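Local coordinates for protein NADPH-flavin oxidoreductase (Helicobacter pylori, PDB 2H0U) that binds FMN and, as a member of the nitroreductase family, probably uses NAD(P)H to reduce flavin or nitrogen-containing substrates, at residues 39-44 / 142-147. Sequence-based numbering, arbitrary orientation.
Sequences LAPSSI and TYIQMA. With FMN (flavin mononucleotide), chain B.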
loop_
_atom_site.group_PDB
_atom_site.type_symbol
_atom_site.label_atom_id
_atom_site.label_comp_id
_atom_site.label_asym_id
_atom_site.label_seq_id
_atom_site.Cartn_x
_atom_site.Cartn_y
_atom_site.Cartn_z
ATOM N N LEU A 39 12.782 -4.478 3.023
ATOM C CA LEU A 39 12.946 -4.843 1.612
ATOM C C LEU A 39 11.798 -4.413 0.723
ATOM O O LEU A 39 11.846 -4.650 -0.496
ATOM C CB LEU A 39 13.134 -6.363 1.496
ATOM C CG LEU A 39 14.405 -6.845 2.213
ATOM C CD1 LEU A 39 14.380 -8.342 2.177
ATOM C CD2 LEU A 39 15.690 -6.320 1.499
ATOM N N ALA A 40 10.768 -3.771 1.284
ATOM C CA ALA A 40 9.662 -3.314 0.439
ATOM C C ALA A 40 10.092 -2.348 -0.659
ATOM O O ALA A 40 11.026 -1.545 -0.464
ATOM C CB ALA A 40 8.552 -2.660 1.297
ATOM N N PRO A 41 9.405 -2.400 -1.827
ATOM C CA PRO A 41 9.692 -1.419 -2.917
ATOM C C PRO A 41 9.039 -0.095 -2.644
ATOM O O PRO A 41 8.057 -0.017 -1.864
ATOM C CB PRO A 41 9.043 -2.047 -4.153
ATOM C CG PRO A 41 7.848 -2.919 -3.552
ATOM C CD PRO A 41 8.356 -3.386 -2.182
ATOM N N SER A 42 9.567 0.943 -3.287
ATOM C CA SER A 42 8.990 2.280 -3.156
ATOM C C SER A 42 9.237 3.011 -4.454
ATOM O O SER A 42 10.183 2.698 -5.166
ATOM C CB SER A 42 9.639 3.056 -2.006
ATOM O OG SER A 42 11.063 3.035 -2.134
ATOM N N SER A 43 8.415 4.014 -4.735
ATOM C CA SER A 43 8.592 4.821 -5.938
ATOM C C SER A 43 9.985 5.462 -5.960
ATOM O O SER A 43 10.403 6.091 -4.968
ATOM C CB SER A 43 7.510 5.888 -5.999
ATOM O OG SER A 43 7.575 6.537 -7.262
ATOM N N ILE A 44 10.714 5.240 -7.068
ATOM C CA ILE A 44 12.062 5.787 -7.326
ATOM C C ILE A 44 13.073 5.166 -6.355
ATOM O O ILE A 44 14.190 5.657 -6.188
ATOM C CB ILE A 44 12.149 7.351 -7.263
ATOM C CG1 ILE A 44 10.835 8.014 -7.720
ATOM C CG2 ILE A 44 13.388 7.861 -8.112
ATOM C CD1 ILE A 44 10.793 9.574 -7.669
ATOM N N THR A 142 4.518 3.606 2.208
ATOM C CA THR A 142 4.454 2.859 3.471
ATOM C C THR A 142 3.305 1.866 3.524
ATOM O O THR A 142 3.362 0.891 4.284
ATOM C CB THR A 142 4.339 3.754 4.754
ATOM O OG1 THR A 142 3.077 4.465 4.782
ATOM C CG2 THR A 142 5.520 4.713 4.882
ATOM N N TYR A 143 2.260 2.087 2.733
ATOM C CA TYR A 143 1.155 1.093 2.750
ATOM C C TYR A 143 1.635 -0.197 2.093
ATOM O O TYR A 143 1.201 -1.272 2.474
ATOM C CB TYR A 143 -0.123 1.635 2.095
ATOM C CG TYR A 143 -1.005 2.456 3.057
ATOM C CD1 TYR A 143 -0.482 3.576 3.717
ATOM C CD2 TYR A 143 -2.332 2.083 3.337
ATOM C CE1 TYR A 143 -1.258 4.351 4.633
ATOM C CE2 TYR A 143 -3.136 2.857 4.225
ATOM C CZ TYR A 143 -2.560 3.979 4.867
ATOM O OH TYR A 143 -3.253 4.755 5.746
ATOM N N ILE A 144 2.495 -0.084 1.063
ATOM C CA ILE A 144 3.150 -1.279 0.473
ATOM C C ILE A 144 3.978 -1.993 1.559
ATOM O O ILE A 144 3.900 -3.199 1.737
ATOM C CB ILE A 144 4.061 -0.927 -0.723
ATOM C CG1 ILE A 144 3.248 -0.214 -1.791
ATOM C CG2 ILE A 144 4.770 -2.235 -1.285
ATOM C CD1 ILE A 144 4.208 0.315 -2.990
ATOM N N GLN A 145 4.774 -1.219 2.270
ATOM C CA GLN A 145 5.650 -1.774 3.302
ATOM C C GLN A 145 4.803 -2.531 4.327
ATOM O O GLN A 145 5.124 -3.648 4.712
ATOM C CB GLN A 145 6.387 -0.606 3.982
ATOM C CG GLN A 145 7.386 -0.995 5.021
ATOM C CD GLN A 145 8.095 0.219 5.593
ATOM O OE1 GLN A 145 7.479 1.189 6.031
ATOM N NE2 GLN A 145 9.398 0.179 5.548
HETATM N N MSE A 146 3.728 -1.900 4.801
HETATM C CA MSE A 146 2.850 -2.538 5.810
HETATM C C MSE A 146 2.132 -3.764 5.232
HETATM O O MSE A 146 2.053 -4.820 5.884
HETATM C CB MSE A 146 1.824 -1.503 6.340
HETATM C CG MSE A 146 0.757 -2.155 7.196
HETATM SE SE MSE A 146 -0.688 -0.937 7.704
HETATM C CE MSE A 146 -1.573 -0.745 5.960
ATOM N N ALA A 147 1.639 -3.647 3.990
ATOM C CA ALA A 147 0.978 -4.790 3.311
ATOM C C ALA A 147 1.907 -6.014 3.215
ATOM O O ALA A 147 1.495 -7.149 3.493
ATOM C CB ALA A 147 0.487 -4.382 1.865
HETATM N N1 FMN B . 9.830 1.548 -11.970
HETATM C C2 FMN B . 9.787 2.045 -13.265
HETATM O O2 FMN B . 10.671 1.726 -14.050
HETATM N N3 FMN B . 8.807 2.915 -13.666
HETATM C C4 FMN B . 7.851 3.324 -12.770
HETATM O O4 FMN B . 6.894 3.983 -13.167
HETATM C C4A FMN B . 7.914 2.848 -11.442
HETATM N N5 FMN B . 6.970 3.247 -10.528
HETATM C C5A FMN B . 6.946 2.718 -9.248
HETATM C C6 FMN B . 5.926 3.153 -8.377
HETATM C C7 FMN B . 5.911 2.622 -7.078
HETATM C C7M FMN B . 4.645 2.775 -6.285
HETATM C C8 FMN B . 6.899 1.724 -6.631
HETATM C C8M FMN B . 6.681 0.950 -5.324
HETATM C C9 FMN B . 7.893 1.315 -7.506
HETATM C C9A FMN B . 7.931 1.830 -8.819
HETATM N N10 FMN B . 8.942 1.451 -9.714
HETATM C C10 FMN B . 8.897 1.943 -11.042
HETATM C "C1'" FMN B . 10.042 0.504 -9.335
HETATM C "C2'" FMN B . 10.978 1.084 -8.264
HETATM O "O2'" FMN B . 12.022 1.768 -8.915
HETATM C "C3'" FMN B . 11.520 -0.102 -7.457
HETATM O "O3'" FMN B . 10.460 -0.756 -6.788
HETATM C "C4'" FMN B . 12.532 0.254 -6.373
HETATM O "O4'" FMN B . 13.693 0.760 -7.010
HETATM C "C5'" FMN B . 12.921 -0.917 -5.450
HETATM O "O5'" FMN B . 13.487 -1.942 -6.286
HETATM P P FMN B . 12.838 -3.406 -6.297
HETATM O O1P FMN B . 11.373 -3.212 -6.589
HETATM O O2P FMN B . 13.537 -4.172 -7.419
HETATM O O3P FMN B . 13.048 -4.085 -4.969
#
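The methyl of Ala40 presses against the backbone of helix 131-155 at Gln145, CB lying 3.6 Å from Gln145 CA. Here the backbones of loop and helix come closest, with Ala40 CA 5.2 Å from Gln145 CA. Beside it, the Pro41 ring meets Ile144 obliquely: ring atoms CG and CD each lie 3.9 Å from the Ile144 CG2 methyl. The two branches of Ile144 divide the work. CG2, anti to the backbone N, takes the proline, while the other branch extends (chi2 174°) and brings CD1 to 3.5 Å from the flavin methyl C8M. The flavin's dimethylbenzene end therefore meets both segments, since Ser43 N also lies 3.3 Å from ring atom C8. On the ribityl side, Pro41 CB comes within 3.3 Å of FMN O3', so the proline sits between the cofactor chain and the helix. Pro41 O is buried and has no hydrogen-bond partner in the model. Gln145 holds its carbon chain extended, CG anti to the backbone N (chi1 -177°), and its NE2 bonds to Gly37 O, tying helix 131-155 to the last turn of helix 27-38. Arg206 of the second subunit bonds to Ala40 O and to FMN, so the flavin lies between the two subunits, as in other nitroreductases. The contact is buried, with the second subunit close by: the loop between helix 27-38 and strand 49-54 rests on helix 131-155, Trp49 of that strand touches both Ala40 and Gln145, and strand 186-195 packs against the helix through Tyr143 and Met146.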